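Local coordinates for malonyl acyl carrier protein transacylase (Streptococcus pneumoniae, PDB 3IM8) that probably transfers the malonyl group from malonyl-CoA to holo-acyl carrier protein in fatty acid synthesis, at residues A[96-100]-A[101-105]; A[208-211]-A[212-216]. All coordinates share one frame; numbering follows the deposited sequence.

Interaction 1 is the end of helix 92-99 and the loop after it; interaction 2 lies along helix 204-215. Both belong to the acyl transferase domain, with centres 18 Å apart. They do not touch; their nearest atoms are about 7 Å apart. Helix 240-247 touches both: Leu-244 meets Leu-97 of interaction 1 and Leu-214 of interaction 2. Helix 105-122 is a second shared neighbour. Interaction 1 runs into its start, and Lys-209 and Thr-213 of interaction 2 lie against it further along. The side chain of Leu-97 is about 11 Å from that of Ser-90, a predicted active-site residue. That of Leu-210 is about 9 Å from both Ser-90 and His-199, the other predicted one.

Interaction 1: residues A[96-100]-A[101-105]; sequences ALVAS and GALDF
Leu-103 N donates to Leu-97 O at 3.1 Å, and Gly-101 N donates to Val-98 O at 3.2 Å. The two bonds close the C-terminal end of helix 92-99, the helix that follows the predicted active-site Ser-90. This is a glycine-terminated helix C-terminus: Gly-101, the first residue to leave the helix, has a phi of 89° and turns the chain away. A water bridges the same turn, giving hydrogen bonds to Val-98 O and Leu-103 O. Leu-103 O also takes a CA-H contact from Val-98 CA at 3.3 Å. Ser-100 OG reaches back to the carbonyls of Ala-96 and Leu-97; its one proton may serve either. Asp-104 is the N-cap of helix 105-122, with OD2 bonded to Asp-107 N. The loop between the two helices spans residues 100-104. Leu-97 CB meets Leu-103 CB at 3.7 Å, and Leu-97 extends on to Ile-240 and Leu-244 of helix 240-247. Val-98 CG2 meets Leu-103 CG at 4.0 Å. Val-98 points CG1 anti to its own N (chi1 171°), which brings this methyl to 4.1 Å from Phe-105 CB.

Interaction 2: residues A[208-211]-A[212-216]; sequences QKLA and ETLAQ
Leu-210 and Leu-214 form the tight side of this turn of helix 204-215. They are four residues apart, and Leu-214 CD1 lies 3.6 Å from Leu-210 CG. The two side chains cross at a slant, one branch over the other's branch point. Leu-214 CG sits beside its own backbone N (chi1 -76°), and this puts CG 3.4 Å from Leu-210 O. The backbone is close here too: Leu-214 N bonds to Leu-210 O at 2.7 Å. Both leucines are buried. Leu-214 faces helix 240-247 and Phe-219, and Leu-210 meets Val-248.

The solvent side is looser. Lys-209 and Glu-212 run side by side in the same direction, but Lys-209 NZ and Glu-212 OE1 stay 5.2 Å apart. Glu-212 OE1 lies against the aliphatic base of Lys-209, 3.7 Å from Lys-209 CA. Lys-209 also touches Tyr-118 and Glu-121 of helix 105-122. Glu-212 CG rests 3.3 Å from Gln-208 O, while Glu-212 N makes just a weak bond to that oxygen. Thr-213 stands between the two sides. Its OG1 is hydrogen-bonded to Tyr-118 OH and also lies 3.3 Å from Lys-209 O, where a bond is not settled. The chemistry is that of an amphipathic helix: apolar contacts seat its inner face, and the exposed Lys-209 and Glu-212, whose charged atoms do not meet, probably add only a weak electrostatic attraction.

Interaction 1: residues A[96-100]-A[101-105]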
loop_
_atom_site.group_PDB
_atom_site.type_symbol
_atom_site.label_atom_id
_atom_site.label_comp_id
_atom_site.label_asym_id
_atom_site.label_seq_id
_atom_site.Cartn_x
_atom_site.Cartn_y
_atom_site.Cartn_z
ATOM N N ALA A 96 -3.895 7.317 -2.612
ATOM C CA ALA A 96 -4.254 8.274 -1.553
ATOM C C ALA A 96 -3.740 9.688 -1.869
ATOM O O ALA A 96 -4.434 10.676 -1.635
ATOM C CB ALA A 96 -3.669 7.812 -0.329
ATOM N N LEU A 97 -2.531 9.790 -2.427
ATOM C CA LEU A 97 -2.014 11.091 -2.916
ATOM C C LEU A 97 -2.895 11.670 -3.995
ATOM O O LEU A 97 -3.149 12.877 -3.990
ATOM C CB LEU A 97 -0.559 11.009 -3.413
ATOM C CG LEU A 97 0.454 11.009 -2.249
ATOM C CD1 LEU A 97 1.857 10.601 -2.770
ATOM C CD2 LEU A 97 0.499 12.369 -1.495
ATOM N N VAL A 98 -3.363 10.824 -4.899
ATOM C CA VAL A 98 -4.342 11.226 -5.931
ATOM C C VAL A 98 -5.676 11.644 -5.311
ATOM O O VAL A 98 -6.190 12.735 -5.602
ATOM C CB VAL A 98 -4.563 10.150 -7.018
ATOM C CG1 VAL A 98 -5.773 10.536 -7.970
ATOM C CG2 VAL A 98 -3.301 9.975 -7.851
ATOM N N ALA A 99 -6.207 10.814 -4.411
ATOM C CA ALA A 99 -7.443 11.159 -3.736
ATOM C C ALA A 99 -7.318 12.425 -2.883
ATOM O O ALA A 99 -8.277 13.146 -2.735
ATOM C CB ALA A 99 -7.937 9.978 -2.905
ATOM N N SER A 100 -6.125 12.723 -2.353
ATOM C CA SER A 100 -5.987 13.835 -1.427
ATOM C C SER A 100 -5.735 15.120 -2.160
ATOM O O SER A 100 -5.525 16.156 -1.522
ATOM C CB SER A 100 -4.848 13.580 -0.426
ATOM O OG SER A 100 -3.636 13.495 -1.155
ATOM N N GLY A 101 -5.734 15.054 -3.492
ATOM C CA GLY A 101 -5.631 16.227 -4.356
ATOM C C GLY A 101 -4.199 16.590 -4.687
ATOM O O GLY A 101 -3.951 17.380 -5.621
ATOM N N ALA A 102 -3.239 16.047 -3.931
ATOM C CA ALA A 102 -1.832 16.422 -4.127
ATOM C C ALA A 102 -1.140 15.889 -5.400
ATOM O O ALA A 102 -0.259 16.550 -5.966
ATOM C CB ALA A 102 -0.999 16.106 -2.903
ATOM N N LEU A 103 -1.534 14.714 -5.859
ATOM C CA LEU A 103 -0.934 14.125 -7.073
ATOM C C LEU A 103 -1.956 13.988 -8.215
ATOM O O LEU A 103 -3.041 13.426 -8.002
ATOM C CB LEU A 103 -0.289 12.776 -6.708
ATOM C CG LEU A 103 0.290 11.816 -7.758
ATOM C CD1 LEU A 103 1.366 12.498 -8.554
ATOM C CD2 LEU A 103 0.843 10.600 -6.984
ATOM N N ASP A 104 -1.631 14.518 -9.404
ATOM C CA ASP A 104 -2.492 14.360 -10.593
ATOM C C ASP A 104 -2.604 12.864 -10.974
ATOM O O ASP A 104 -1.634 12.103 -10.865
ATOM C CB ASP A 104 -1.969 15.188 -11.790
ATOM C CG ASP A 104 -2.685 14.853 -13.129
ATOM O OD1 ASP A 104 -3.815 15.343 -13.362
ATOM O OD2 ASP A 104 -2.117 14.108 -13.973
ATOM N N PHE A 105 -3.790 12.456 -11.397
ATOM C CA PHE A 105 -4.001 11.061 -11.661
ATOM C C PHE A 105 -3.086 10.521 -12.775
ATOM O O PHE A 105 -2.420 9.478 -12.600
ATOM C CB PHE A 105 -5.457 10.806 -12.021
ATOM C CG PHE A 105 -5.701 9.423 -12.489
ATOM C CD1 PHE A 105 -5.391 8.351 -11.671
ATOM C CD2 PHE A 105 -6.231 9.184 -13.755
ATOM C CE1 PHE A 105 -5.632 7.017 -12.088
ATOM C CE2 PHE A 105 -6.445 7.893 -14.188
ATOM C CZ PHE A 105 -6.137 6.796 -13.338
HETATM O O HOH W 1 -5.352 14.468 -7.705
#

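Interaction 2: residues A[208-211]-A[212-216]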
loop_
_atom_site.group_PDB
_atom_site.type_symbol
_atom_site.label_atom_id
_atom_site.label_comp_id
_atom_site.label_asym_id
_atom_site.label_seq_id
_atom_site.Cartn_x
_atom_site.Cartn_y
_atom_site.Cartn_z
ATOM N N GLN A 208 16.894 5.816 -5.079
ATOM C CA GLN A 208 17.724 6.813 -5.801
ATOM C C GLN A 208 17.166 7.128 -7.139
ATOM O O GLN A 208 17.135 8.295 -7.552
ATOM C CB GLN A 208 19.162 6.320 -5.987
ATOM C CG GLN A 208 20.053 6.492 -4.764
ATOM C CD GLN A 208 20.514 7.948 -4.578
ATOM O OE1 GLN A 208 19.764 8.787 -4.042
ATOM N NE2 GLN A 208 21.756 8.256 -5.028
ATOM N N LYS A 209 16.739 6.082 -7.835
ATOM C CA LYS A 209 16.144 6.256 -9.136
ATOM C C LYS A 209 14.791 6.963 -8.960
ATOM O O LYS A 209 14.405 7.784 -9.783
ATOM C CB LYS A 209 15.974 4.904 -9.830
ATOM C CG LYS A 209 17.254 4.312 -10.540
ATOM C CD LYS A 209 16.878 3.192 -11.548
ATOM C CE LYS A 209 18.096 2.466 -12.175
ATOM N NZ LYS A 209 18.962 3.375 -13.055
ATOM N N LEU A 210 14.093 6.646 -7.858
ATOM C CA LEU A 210 12.725 7.111 -7.707
ATOM C C LEU A 210 12.833 8.582 -7.358
ATOM O O LEU A 210 12.044 9.373 -7.827
ATOM C CB LEU A 210 11.960 6.336 -6.632
ATOM C CG LEU A 210 10.496 6.716 -6.244
ATOM C CD1 LEU A 210 9.542 6.488 -7.383
ATOM C CD2 LEU A 210 10.060 5.889 -5.097
ATOM N N ALA A 211 13.875 8.942 -6.601
ATOM C CA ALA A 211 14.085 10.351 -6.210
ATOM C C ALA A 211 14.333 11.271 -7.423
ATOM O O ALA A 211 13.770 12.389 -7.492
ATOM C CB ALA A 211 15.185 10.479 -5.148
ATOM N N GLU A 212 15.083 10.759 -8.405
ATOM C CA GLU A 212 15.291 11.478 -9.655
ATOM C C GLU A 212 13.954 11.632 -10.362
ATOM O O GLU A 212 13.666 12.683 -10.926
ATOM C CB GLU A 212 16.249 10.748 -10.637
ATOM C CG GLU A 212 17.594 10.256 -10.126
ATOM C CD GLU A 212 18.367 9.442 -11.221
ATOM O OE1 GLU A 212 18.581 8.182 -11.081
ATOM O OE2 GLU A 212 18.720 10.061 -12.238
ATOM N N THR A 213 13.140 10.566 -10.371
ATOM C CA THR A 213 11.872 10.607 -11.117
ATOM C C THR A 213 10.945 11.567 -10.417
ATOM O O THR A 213 10.237 12.321 -11.073
ATOM C CB THR A 213 11.179 9.217 -11.223
ATOM O OG1 THR A 213 12.029 8.321 -11.946
ATOM C CG2 THR A 213 9.856 9.334 -11.993
ATOM N N LEU A 214 10.942 11.508 -9.081
ATOM C CA LEU A 214 10.044 12.346 -8.278
ATOM C C LEU A 214 10.350 13.838 -8.432
ATOM O O LEU A 214 9.428 14.662 -8.467
ATOM C CB LEU A 214 10.038 11.930 -6.789
ATOM C CG LEU A 214 9.245 10.649 -6.491
ATOM C CD1 LEU A 214 9.720 10.100 -5.137
ATOM C CD2 LEU A 214 7.740 10.910 -6.577
ATOM N N ALA A 215 11.639 14.184 -8.514
ATOM C CA ALA A 215 12.050 15.593 -8.749
ATOM C C ALA A 215 11.313 16.267 -9.944
ATOM O O ALA A 215 11.052 17.492 -9.951
ATOM C CB ALA A 215 13.592 15.658 -8.911
ATOM N N GLN A 216 10.967 15.436 -10.932
ATOM C CA GLN A 216 10.213 15.850 -12.109
ATOM C C GLN A 216 8.708 15.991 -11.881
ATOM O O GLN A 216 7.999 16.546 -12.736
ATOM C CB GLN A 216 10.473 14.876 -13.295
ATOM C CG GLN A 216 11.928 14.893 -13.818
ATOM C CD GLN A 216 12.535 16.316 -13.862
ATOM O OE1 GLN A 216 13.656 16.524 -13.402
ATOM N NE2 GLN A 216 11.790 17.290 -14.396
#